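Local coordinates for pesticidal crystal protein Cry4Aa (PDB 2C9K), which binds midgut epithelial cells of insects and promotes their colloid-osmotic lysis, acting as a larvicidal toxin against mosquitoes, at residues Asn56-Glu61 / Leu205-Thr210; Thr314-Met319 / Ser332-His337; Ile466-Thr471 / Gln517-Arg522. All blocks are in the same frame, centred on the assembly; numbering follows the deposited sequence.

Contact 1: residues Asn56-Glu61 / Leu205-Thr210; sequences NIIKKE and LNLIKT
I57 and I208 meet through their outermost methyls, CD1 to CD1 at 3.8 Å, and the two side chains cross at about a right angle. A second apolar pair lies beside it: I58 offers its CG2 branch to CD2 of L207 at 3.9 Å, again nearly at right angles. In I58 that branch stands anti to the backbone N, while CG1, the other arm, lies beside the N (chi1 -63°) and comes more loosely, at 4.4 Å, to CD1 of I208. Branched aliphatic residues suit this place, since each presents methyls on two sides: I58 and L207 also touch Y134 and I137 of helix 129-137, and I57 and I208 share Y228 of helix 222-240.

The charged residue lies at the margin of the contact. K59 takes up left-handed helical backbone angles (phi 45°), which end helix 46-58 and swing the chain round until K60 faces the other helix. K60 then reaches out almost fully extended, and its NZ comes 4.4 Å from CD1 of L207, where a long, flexible lysine can border an apolar patch and probably keep its charged end near solvent. Its carbonyl O accepts a hydrogen bond from Y134 OH.

Small and close to the surface, this is helix-end packing: the C-terminal turns of helices 46-58 and 183-208 meet within the N-terminal helical bundle, the domain associated with pore formation in three-domain delta-endotoxins.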
loop_
_atom_site.group_PDB
_atom_site.type_symbol
_atom_site.label_atom_id
_atom_site.label_comp_id
_atom_site.label_asym_id
_atom_site.label_seq_id
_atom_site.Cartn_x
_atom_site.Cartn_y
_atom_site.Cartn_z
ATOM N N ASN A 56 9.322 8.217 -17.798
ATOM C CA ASN A 56 10.369 7.295 -18.207
ATOM C C ASN A 56 9.877 5.866 -18.244
ATOM O O ASN A 56 10.449 5.032 -18.933
ATOM C CB ASN A 56 11.577 7.393 -17.275
ATOM C CG ASN A 56 12.439 8.616 -17.560
ATOM O OD1 ASN A 56 12.743 8.919 -18.716
ATOM N ND2 ASN A 56 12.846 9.314 -16.506
ATOM N N ILE A 57 8.814 5.574 -17.506
ATOM C CA ILE A 57 8.281 4.221 -17.496
ATOM C C ILE A 57 7.218 4.045 -18.593
ATOM O O ILE A 57 7.115 2.984 -19.213
ATOM C CB ILE A 57 7.710 3.864 -16.091
ATOM C CG1 ILE A 57 6.206 4.093 -16.033
ATOM C CG2 ILE A 57 8.397 4.695 -15.030
ATOM C CD1 ILE A 57 5.410 2.839 -16.316
ATOM N N ILE A 58 6.440 5.091 -18.845
ATOM C CA ILE A 58 5.408 5.036 -19.875
ATOM C C ILE A 58 6.029 5.298 -21.242
ATOM O O ILE A 58 5.446 4.980 -22.279
ATOM C CB ILE A 58 4.313 6.077 -19.613
ATOM C CG1 ILE A 58 3.609 5.756 -18.296
ATOM C CG2 ILE A 58 3.323 6.089 -20.754
ATOM C CD1 ILE A 58 2.487 6.701 -17.959
ATOM N N LYS A 59 7.224 5.878 -21.218
ATOM C CA LYS A 59 7.991 6.205 -22.410
ATOM C C LYS A 59 7.228 6.861 -23.561
ATOM O O LYS A 59 7.448 6.537 -24.725
ATOM C CB LYS A 59 8.728 4.960 -22.906
ATOM C CG LYS A 59 9.675 4.364 -21.863
ATOM C CD LYS A 59 10.827 3.579 -22.496
ATOM C CE LYS A 59 10.343 2.401 -23.347
ATOM N NZ LYS A 59 11.454 1.718 -24.095
ATOM N N LYS A 60 6.327 7.782 -23.231
ATOM C CA LYS A 60 5.571 8.523 -24.240
ATOM C C LYS A 60 6.107 9.946 -24.137
ATOM O O LYS A 60 6.765 10.281 -23.150
ATOM C CB LYS A 60 4.070 8.490 -23.942
ATOM C CG LYS A 60 3.218 9.231 -24.958
ATOM C CD LYS A 60 1.740 8.880 -24.809
ATOM C CE LYS A 60 0.899 9.488 -25.927
ATOM N NZ LYS A 60 -0.491 8.941 -25.936
ATOM N N GLU A 61 5.830 10.798 -25.116
ATOM C CA GLU A 61 6.394 12.136 -25.035
ATOM C C GLU A 61 5.517 13.375 -25.154
ATOM O O GLU A 61 4.440 13.358 -25.759
ATOM C CB GLU A 61 7.535 12.251 -26.041
ATOM C CG GLU A 61 8.523 11.113 -25.942
ATOM C CD GLU A 61 9.909 11.509 -26.397
ATOM O OE1 GLU A 61 10.589 12.258 -25.653
ATOM O OE2 GLU A 61 10.313 11.077 -27.499
ATOM N N LEU A 205 -3.024 3.027 -16.138
ATOM C CA LEU A 205 -2.991 1.574 -16.177
ATOM C C LEU A 205 -3.568 1.135 -17.515
ATOM O O LEU A 205 -3.045 0.229 -18.161
ATOM C CB LEU A 205 -3.830 1.004 -15.026
ATOM C CG LEU A 205 -3.230 -0.130 -14.174
ATOM C CD1 LEU A 205 -1.804 0.191 -13.771
ATOM C CD2 LEU A 205 -4.083 -0.327 -12.941
ATOM N N ASN A 206 -4.637 1.802 -17.936
ATOM C CA ASN A 206 -5.291 1.482 -19.195
ATOM C C ASN A 206 -4.502 1.988 -20.392
ATOM O O ASN A 206 -4.576 1.421 -21.479
ATOM C CB ASN A 206 -6.703 2.052 -19.210
ATOM C CG ASN A 206 -7.368 1.914 -20.560
ATOM O OD1 ASN A 206 -7.277 2.810 -21.402
ATOM N ND2 ASN A 206 -8.032 0.783 -20.782
ATOM N N LEU A 207 -3.745 3.059 -20.200
ATOM C CA LEU A 207 -2.932 3.585 -21.283
ATOM C C LEU A 207 -1.914 2.505 -21.645
ATOM O O LEU A 207 -1.828 2.061 -22.790
ATOM C CB LEU A 207 -2.202 4.854 -20.836
ATOM C CG LEU A 207 -1.178 5.422 -21.820
ATOM C CD1 LEU A 207 -1.873 5.786 -23.123
ATOM C CD2 LEU A 207 -0.486 6.633 -21.209
ATOM N N ILE A 208 -1.149 2.071 -20.652
ATOM C CA ILE A 208 -0.141 1.048 -20.876
ATOM C C ILE A 208 -0.735 -0.227 -21.455
ATOM O O ILE A 208 -0.248 -0.745 -22.453
ATOM C CB ILE A 208 0.598 0.696 -19.563
ATOM C CG1 ILE A 208 1.314 1.942 -19.027
ATOM C CG2 ILE A 208 1.580 -0.433 -19.808
ATOM C CD1 ILE A 208 2.080 1.717 -17.754
ATOM N N LYS A 209 -1.796 -0.725 -20.831
ATOM C CA LYS A 209 -2.437 -1.962 -21.263
ATOM C C LYS A 209 -3.096 -1.838 -22.622
ATOM O O LYS A 209 -3.636 -2.808 -23.153
ATOM C CB LYS A 209 -3.472 -2.389 -20.224
ATOM C CG LYS A 209 -3.964 -3.816 -20.364
ATOM C CD LYS A 209 -4.917 -4.151 -19.226
ATOM C CE LYS A 209 -5.383 -5.593 -19.270
ATOM N NZ LYS A 209 -6.292 -5.900 -18.127
ATOM N N THR A 210 -3.035 -0.643 -23.190
ATOM C CA THR A 210 -3.648 -0.373 -24.482
ATOM C C THR A 210 -2.623 -0.058 -25.566
ATOM O O THR A 210 -2.911 -0.174 -26.749
ATOM C CB THR A 210 -4.651 0.802 -24.341
ATOM O OG1 THR A 210 -5.975 0.279 -24.149
ATOM C CG2 THR A 210 -4.601 1.725 -25.546
#

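Contact 2: residues Thr314-Met319 / Ser332-His337; sequences TSHYNM and SVFGNH
H316 and F334 form the dense part of the contact, lying on the same side of the sheet as a hydrogen-bonded antiparallel pair. Their ring planes are 24° apart but slid past each other, with centroids separated by 5.1 Å, so F334 places little more than CD1 over a face of the imidazole, near its rim. CB of F334 also packs against CE1 of H316. F301, on the neighbouring strand, stacks on the imidazole. Its NE2 is hydrogen-bonded to I437 O, a carbonyl also bound by ND2 of N318; that amide nitrogen comes 3.8 Å from CE1 of F334. Histidine and asparagine suit this place: each has a flat group carrying an N-H that can be given to the I437 carbonyl while the rest packs against F334.

The two segments belong to the beta hairpin of strands 313-322 and 329-335, the latter at the border of a four-stranded antiparallel sheet with Greek-key order, one of the sheets of the beta-prism domain. N336 N bonds to T314 O at 3.2 Å and H316 N to F334 O, whereas F334 N to H316 O is weak, with an N-H...O angle of only 122°. Between them G335 faces S315 in a non-hydrogen-bonded pair, their CA atoms just 4.0 Å apart; phi 86° with extended psi is a conformation that, in practice, glycine alone takes without strain.

Packing loosens toward V333, at the margin, which lies alongside the buried Y317 with V333 CG2 4.0 Å from Y317 CD2, while K330 adds a cation-pi contact to the tyrosine. S332 and N336 are exposed, small or polar residues fit for solvent, and a bound methylpentanediol molecule, probably from the crystallisation liquor, lies beside the S332 side chain.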
loop_
_atom_site.group_PDB
_atom_site.type_symbol
_atom_site.label_atom_id
_atom_site.label_comp_id
_atom_site.label_asym_id
_atom_site.label_seq_id
_atom_site.Cartn_x
_atom_site.Cartn_y
_atom_site.Cartn_z
ATOM N N THR A 314 17.237 -24.978 -9.293
ATOM C CA THR A 314 16.348 -25.608 -10.234
ATOM C C THR A 314 14.911 -25.147 -10.103
ATOM O O THR A 314 14.270 -24.806 -11.096
ATOM C CB THR A 314 16.428 -27.120 -10.046
ATOM O OG1 THR A 314 17.390 -27.646 -10.966
ATOM C CG2 THR A 314 15.082 -27.781 -10.246
ATOM N N SER A 315 14.416 -25.140 -8.870
ATOM C CA SER A 315 13.033 -24.762 -8.589
ATOM C C SER A 315 12.913 -24.225 -7.163
ATOM O O SER A 315 13.914 -24.130 -6.454
ATOM C CB SER A 315 12.148 -25.998 -8.746
ATOM O OG SER A 315 12.694 -27.077 -8.003
ATOM N N HIS A 316 11.700 -23.875 -6.740
ATOM C CA HIS A 316 11.514 -23.378 -5.382
ATOM C C HIS A 316 10.062 -23.347 -4.950
ATOM O O HIS A 316 9.166 -23.556 -5.756
ATOM C CB HIS A 316 12.104 -21.970 -5.233
ATOM C CG HIS A 316 11.251 -20.890 -5.819
ATOM N ND1 HIS A 316 11.083 -20.724 -7.176
ATOM C CD2 HIS A 316 10.525 -19.912 -5.228
ATOM C CE1 HIS A 316 10.294 -19.687 -7.397
ATOM N NE2 HIS A 316 9.942 -19.177 -6.232
ATOM N N TYR A 317 9.842 -23.114 -3.662
ATOM C CA TYR A 317 8.495 -23.003 -3.117
ATOM C C TYR A 317 8.545 -22.159 -1.845
ATOM O O TYR A 317 9.596 -22.035 -1.218
ATOM C CB TYR A 317 7.874 -24.394 -2.868
ATOM C CG TYR A 317 8.515 -25.234 -1.783
ATOM C CD1 TYR A 317 8.300 -24.954 -0.434
ATOM C CD2 TYR A 317 9.347 -26.305 -2.109
ATOM C CE1 TYR A 317 8.898 -25.715 0.563
ATOM C CE2 TYR A 317 9.952 -27.075 -1.120
ATOM C CZ TYR A 317 9.728 -26.775 0.217
ATOM O OH TYR A 317 10.351 -27.513 1.201
ATOM N N ASN A 318 7.419 -21.554 -1.490
ATOM C CA ASN A 318 7.328 -20.697 -0.306
ATOM C C ASN A 318 6.530 -21.369 0.802
ATOM O O ASN A 318 5.603 -22.140 0.526
ATOM C CB ASN A 318 6.604 -19.384 -0.643
ATOM C CG ASN A 318 7.232 -18.636 -1.797
ATOM O OD1 ASN A 318 8.163 -17.855 -1.608
ATOM N ND2 ASN A 318 6.724 -18.868 -3.004
ATOM N N MET A 319 6.896 -21.070 2.048
ATOM C CA MET A 319 6.187 -21.570 3.231
ATOM C C MET A 319 5.682 -20.297 3.917
ATOM O O MET A 319 6.458 -19.372 4.180
ATOM C CB MET A 319 7.126 -22.351 4.158
ATOM C CG MET A 319 7.455 -23.780 3.692
ATOM S SD MET A 319 5.996 -24.857 3.470
ATOM C CE MET A 319 5.509 -25.163 5.164
ATOM N N SER A 332 3.197 -23.382 -4.443
ATOM C CA SER A 332 3.462 -24.317 -5.528
ATOM C C SER A 332 4.962 -24.418 -5.664
ATOM O O SER A 332 5.693 -23.588 -5.136
ATOM C CB SER A 332 2.875 -23.815 -6.847
ATOM O OG SER A 332 1.462 -23.877 -6.834
ATOM N N VAL A 333 5.429 -25.444 -6.354
ATOM C CA VAL A 333 6.856 -25.574 -6.551
ATOM C C VAL A 333 7.111 -25.024 -7.938
ATOM O O VAL A 333 6.937 -25.727 -8.928
ATOM C CB VAL A 333 7.319 -27.048 -6.483
ATOM C CG1 VAL A 333 8.801 -27.141 -6.801
ATOM C CG2 VAL A 333 7.059 -27.610 -5.098
ATOM N N PHE A 334 7.487 -23.756 -8.014
ATOM C CA PHE A 334 7.768 -23.143 -9.302
ATOM C C PHE A 334 9.073 -23.737 -9.820
ATOM O O PHE A 334 9.784 -24.409 -9.078
ATOM C CB PHE A 334 7.904 -21.625 -9.152
ATOM C CG PHE A 334 6.767 -20.984 -8.407
ATOM C CD1 PHE A 334 6.756 -20.955 -7.019
ATOM C CD2 PHE A 334 5.702 -20.413 -9.093
ATOM C CE1 PHE A 334 5.702 -20.362 -6.320
ATOM C CE2 PHE A 334 4.645 -19.820 -8.402
ATOM C CZ PHE A 334 4.652 -19.797 -7.012
ATOM N N GLY A 335 9.380 -23.497 -11.092
ATOM C CA GLY A 335 10.607 -24.025 -11.667
ATOM C C GLY A 335 10.482 -25.437 -12.212
ATOM O O GLY A 335 9.384 -25.949 -12.407
ATOM N N ASN A 336 11.617 -26.075 -12.461
ATOM C CA ASN A 336 11.617 -27.430 -12.985
ATOM C C ASN A 336 12.313 -28.342 -11.992
ATOM O O ASN A 336 13.472 -28.696 -12.167
ATOM C CB ASN A 336 12.341 -27.466 -14.326
ATOM C CG ASN A 336 12.199 -28.795 -15.022
ATOM O OD1 ASN A 336 12.703 -28.984 -16.127
ATOM N ND2 ASN A 336 11.509 -29.729 -14.382
ATOM N N HIS A 337 11.581 -28.724 -10.953
ATOM C CA HIS A 337 12.094 -29.574 -9.882
ATOM C C HIS A 337 12.512 -30.987 -10.285
ATOM O O HIS A 337 11.670 -31.821 -10.613
ATOM C CB HIS A 337 11.049 -29.681 -8.766
ATOM C CG HIS A 337 11.515 -30.453 -7.572
ATOM N ND1 HIS A 337 10.665 -31.213 -6.798
ATOM C CD2 HIS A 337 12.738 -30.565 -7.004
ATOM C CE1 HIS A 337 11.343 -31.762 -5.808
ATOM N NE2 HIS A 337 12.603 -31.384 -5.910
#

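Contact 3: residues Ile466-Thr471 / Gln517-Arg522; sequences IYTHLT and QSYFIR
Q517 and Y519, alternate residues at the start of strand 517-527, both directed toward the loop, hold residues 466-471 against the beta-sandwich of the C-terminal domain. A hydrogen bond runs from Q517 NE2 to T468 O, 2.8 Å long. It is well directed at both ends: the donor lies in the carbonyl plane on a lone pair of T468 O, and the oxygen is only 5° out of the glutamine's amide plane. The same nitrogen makes a weak second bond to T611 O. Next to it the aliphatic part of the glutamine, CB and CG, packs obliquely on the CB and CG2 of T468, so the threonine meets the strand with carbon while its carbonyl takes the polar bond.

Y519 reaches the preceding part of the loop. Y467 O lies at the edge of its ring, near the ring plane, 3.0 Å from Y519 OH. H512 NE2 is a hydrogen-bond partner of the same hydroxyl. CG2 of I466 approaches this ring obliquely, 3.7 Å from Y519 CE2. Tyrosine thus does double duty, with an apolar ring for the isoleucine and a hydroxyl for the polar atoms of Y467 and H512.

Farther out, F607 of strand 600-609 packs on I466, whose carbonyl O is hydrogen-bonded to S513 OG, and the ring of H512 meets that of Y519 nearly perpendicularly. The glutamine is positioned from its own strand: a bend at chi2 (-71°) folds its chain back, and Q517 OE1 accepts a hydrogen bond from S518 N at 3.0 Å.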
loop_
_atom_site.group_PDB
_atom_site.type_symbol
_atom_site.label_atom_id
_atom_site.label_comp_id
_atom_site.label_asym_id
_atom_site.label_seq_id
_atom_site.Cartn_x
_atom_site.Cartn_y
_atom_site.Cartn_z
ATOM N N ILE A 466 -4.680 -4.429 19.251
ATOM C CA ILE A 466 -5.763 -3.488 19.431
ATOM C C ILE A 466 -5.257 -2.536 20.494
ATOM O O ILE A 466 -4.940 -2.955 21.606
ATOM C CB ILE A 466 -7.038 -4.227 19.896
ATOM C CG1 ILE A 466 -7.497 -5.167 18.769
ATOM C CG2 ILE A 466 -8.124 -3.229 20.274
ATOM C CD1 ILE A 466 -8.698 -6.021 19.066
ATOM N N TYR A 467 -5.142 -1.262 20.143
ATOM C CA TYR A 467 -4.660 -0.276 21.085
ATOM C C TYR A 467 -5.802 0.295 21.908
ATOM O O TYR A 467 -6.970 0.146 21.561
ATOM C CB TYR A 467 -3.913 0.834 20.348
ATOM C CG TYR A 467 -2.738 0.322 19.539
ATOM C CD1 TYR A 467 -2.872 0.033 18.180
ATOM C CD2 TYR A 467 -1.501 0.092 20.146
ATOM C CE1 TYR A 467 -1.806 -0.472 17.450
ATOM C CE2 TYR A 467 -0.427 -0.417 19.431
ATOM C CZ TYR A 467 -0.580 -0.697 18.082
ATOM O OH TYR A 467 0.490 -1.209 17.372
ATOM N N THR A 468 -5.450 0.956 23.002
ATOM C CA THR A 468 -6.435 1.527 23.917
ATOM C C THR A 468 -6.526 3.045 23.927
ATOM O O THR A 468 -7.464 3.596 24.491
ATOM C CB THR A 468 -6.127 1.106 25.360
ATOM O OG1 THR A 468 -4.860 1.654 25.744
ATOM C CG2 THR A 468 -6.070 -0.403 25.481
ATOM N N HIS A 469 -5.550 3.717 23.322
ATOM C CA HIS A 469 -5.509 5.176 23.318
ATOM C C HIS A 469 -5.844 5.824 21.988
ATOM O O HIS A 469 -5.511 6.991 21.763
ATOM C CB HIS A 469 -4.129 5.659 23.767
ATOM C CG HIS A 469 -3.042 5.384 22.774
ATOM N ND1 HIS A 469 -2.705 4.111 22.370
ATOM C CD2 HIS A 469 -2.234 6.223 22.085
ATOM C CE1 HIS A 469 -1.739 4.176 21.472
ATOM N NE2 HIS A 469 -1.436 5.445 21.281
ATOM N N LEU A 470 -6.482 5.077 21.099
ATOM C CA LEU A 470 -6.866 5.613 19.805
ATOM C C LEU A 470 -7.618 4.551 19.006
ATOM O O LEU A 470 -7.689 3.395 19.408
ATOM C CB LEU A 470 -5.628 6.095 19.042
ATOM C CG LEU A 470 -4.816 5.107 18.200
ATOM C CD1 LEU A 470 -3.647 5.841 17.580
ATOM C CD2 LEU A 470 -4.334 3.947 19.046
ATOM N N THR A 471 -8.194 4.945 17.880
ATOM C CA THR A 471 -8.939 4.009 17.058
ATOM C C THR A 471 -7.999 3.085 16.315
ATOM O O THR A 471 -7.073 3.533 15.637
ATOM C CB THR A 471 -9.825 4.743 16.036
ATOM O OG1 THR A 471 -10.870 5.439 16.729
ATOM C CG2 THR A 471 -10.440 3.759 15.049
ATOM N N GLN A 517 -9.472 -2.276 28.606
ATOM C CA GLN A 517 -10.284 -1.309 27.889
ATOM C C GLN A 517 -11.628 -1.836 27.424
ATOM O O GLN A 517 -11.834 -3.052 27.297
ATOM C CB GLN A 517 -9.531 -0.803 26.660
ATOM C CG GLN A 517 -8.874 0.537 26.848
ATOM C CD GLN A 517 -9.862 1.685 26.915
ATOM O OE1 GLN A 517 -10.914 1.588 27.550
ATOM N NE2 GLN A 517 -9.512 2.789 26.276
ATOM N N SER A 518 -12.540 -0.898 27.178
ATOM C CA SER A 518 -13.862 -1.208 26.662
ATOM C C SER A 518 -13.889 -0.564 25.284
ATOM O O SER A 518 -13.224 0.444 25.056
ATOM C CB SER A 518 -14.960 -0.618 27.547
ATOM O OG SER A 518 -15.352 -1.546 28.547
ATOM N N TYR A 519 -14.637 -1.147 24.357
ATOM C CA TYR A 519 -14.692 -0.595 23.015
ATOM C C TYR A 519 -16.062 -0.726 22.395
ATOM O O TYR A 519 -17.017 -1.185 23.016
ATOM C CB TYR A 519 -13.726 -1.336 22.075
ATOM C CG TYR A 519 -12.286 -1.397 22.495
ATOM C CD1 TYR A 519 -11.871 -2.252 23.522
ATOM C CD2 TYR A 519 -11.330 -0.605 21.863
ATOM C CE1 TYR A 519 -10.528 -2.315 23.916
ATOM C CE2 TYR A 519 -9.986 -0.655 22.243
ATOM C CZ TYR A 519 -9.592 -1.511 23.272
ATOM O OH TYR A 519 -8.273 -1.544 23.658
ATOM N N PHE A 520 -16.120 -0.297 21.144
ATOM C CA PHE A 520 -17.286 -0.429 20.296
ATOM C C PHE A 520 -16.560 -0.906 19.050
ATOM O O PHE A 520 -15.551 -0.315 18.667
ATOM C CB PHE A 520 -17.980 0.921 20.035
ATOM C CG PHE A 520 -18.935 1.327 21.125
ATOM C CD1 PHE A 520 -18.887 2.606 21.674
ATOM C CD2 PHE A 520 -19.838 0.406 21.654
ATOM C CE1 PHE A 520 -19.712 2.956 22.738
ATOM C CE2 PHE A 520 -20.672 0.751 22.726
ATOM C CZ PHE A 520 -20.603 2.026 23.266
ATOM N N ILE A 521 -16.989 -2.004 18.451
ATOM C CA ILE A 521 -16.298 -2.409 17.247
ATOM C C ILE A 521 -17.158 -1.855 16.095
ATOM O O ILE A 521 -18.378 -1.998 16.090
ATOM C CB ILE A 521 -16.030 -3.985 17.212
ATOM C CG1 ILE A 521 -16.731 -4.638 16.032
ATOM C CG2 ILE A 521 -16.400 -4.627 18.540
ATOM C CD1 ILE A 521 -16.016 -4.420 14.751
ATOM N N ARG A 522 -16.504 -1.163 15.162
ATOM C CA ARG A 522 -17.161 -0.519 14.018
ATOM C C ARG A 522 -16.661 -1.112 12.707
ATOM O O ARG A 522 -15.490 -1.444 12.591
ATOM C CB ARG A 522 -16.855 0.977 14.058
ATOM C CG ARG A 522 -17.517 1.792 12.993
ATOM C CD ARG A 522 -17.226 3.259 13.208
ATOM N NE ARG A 522 -15.903 3.653 12.730
ATOM C CZ ARG A 522 -15.384 4.869 12.897
ATOM N NH1 ARG A 522 -16.075 5.800 13.539
ATOM N NH2 ARG A 522 -14.189 5.168 12.404
#

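How the contacts relate
From the N terminus the chain first builds the helical bundle, where contact 1 closes a long, mostly helical excursion of 143 residues by bringing two helix ends together. It then enters the beta-prism domain, and contact 2 closes a short hairpin, a local link within one sheet. Contact 3 comes last: the loop leading into the C-terminal sandwich is joined to a strand 45 residues further on. The three closures follow in series, neither nesting nor crossing. Their centres stand 33 Å (1 and 2), 44 Å (1 and 3) and 43 Å (2 and 3) apart, without touching, and contacts 1 and 3 lie on opposite sides of the chain's centre.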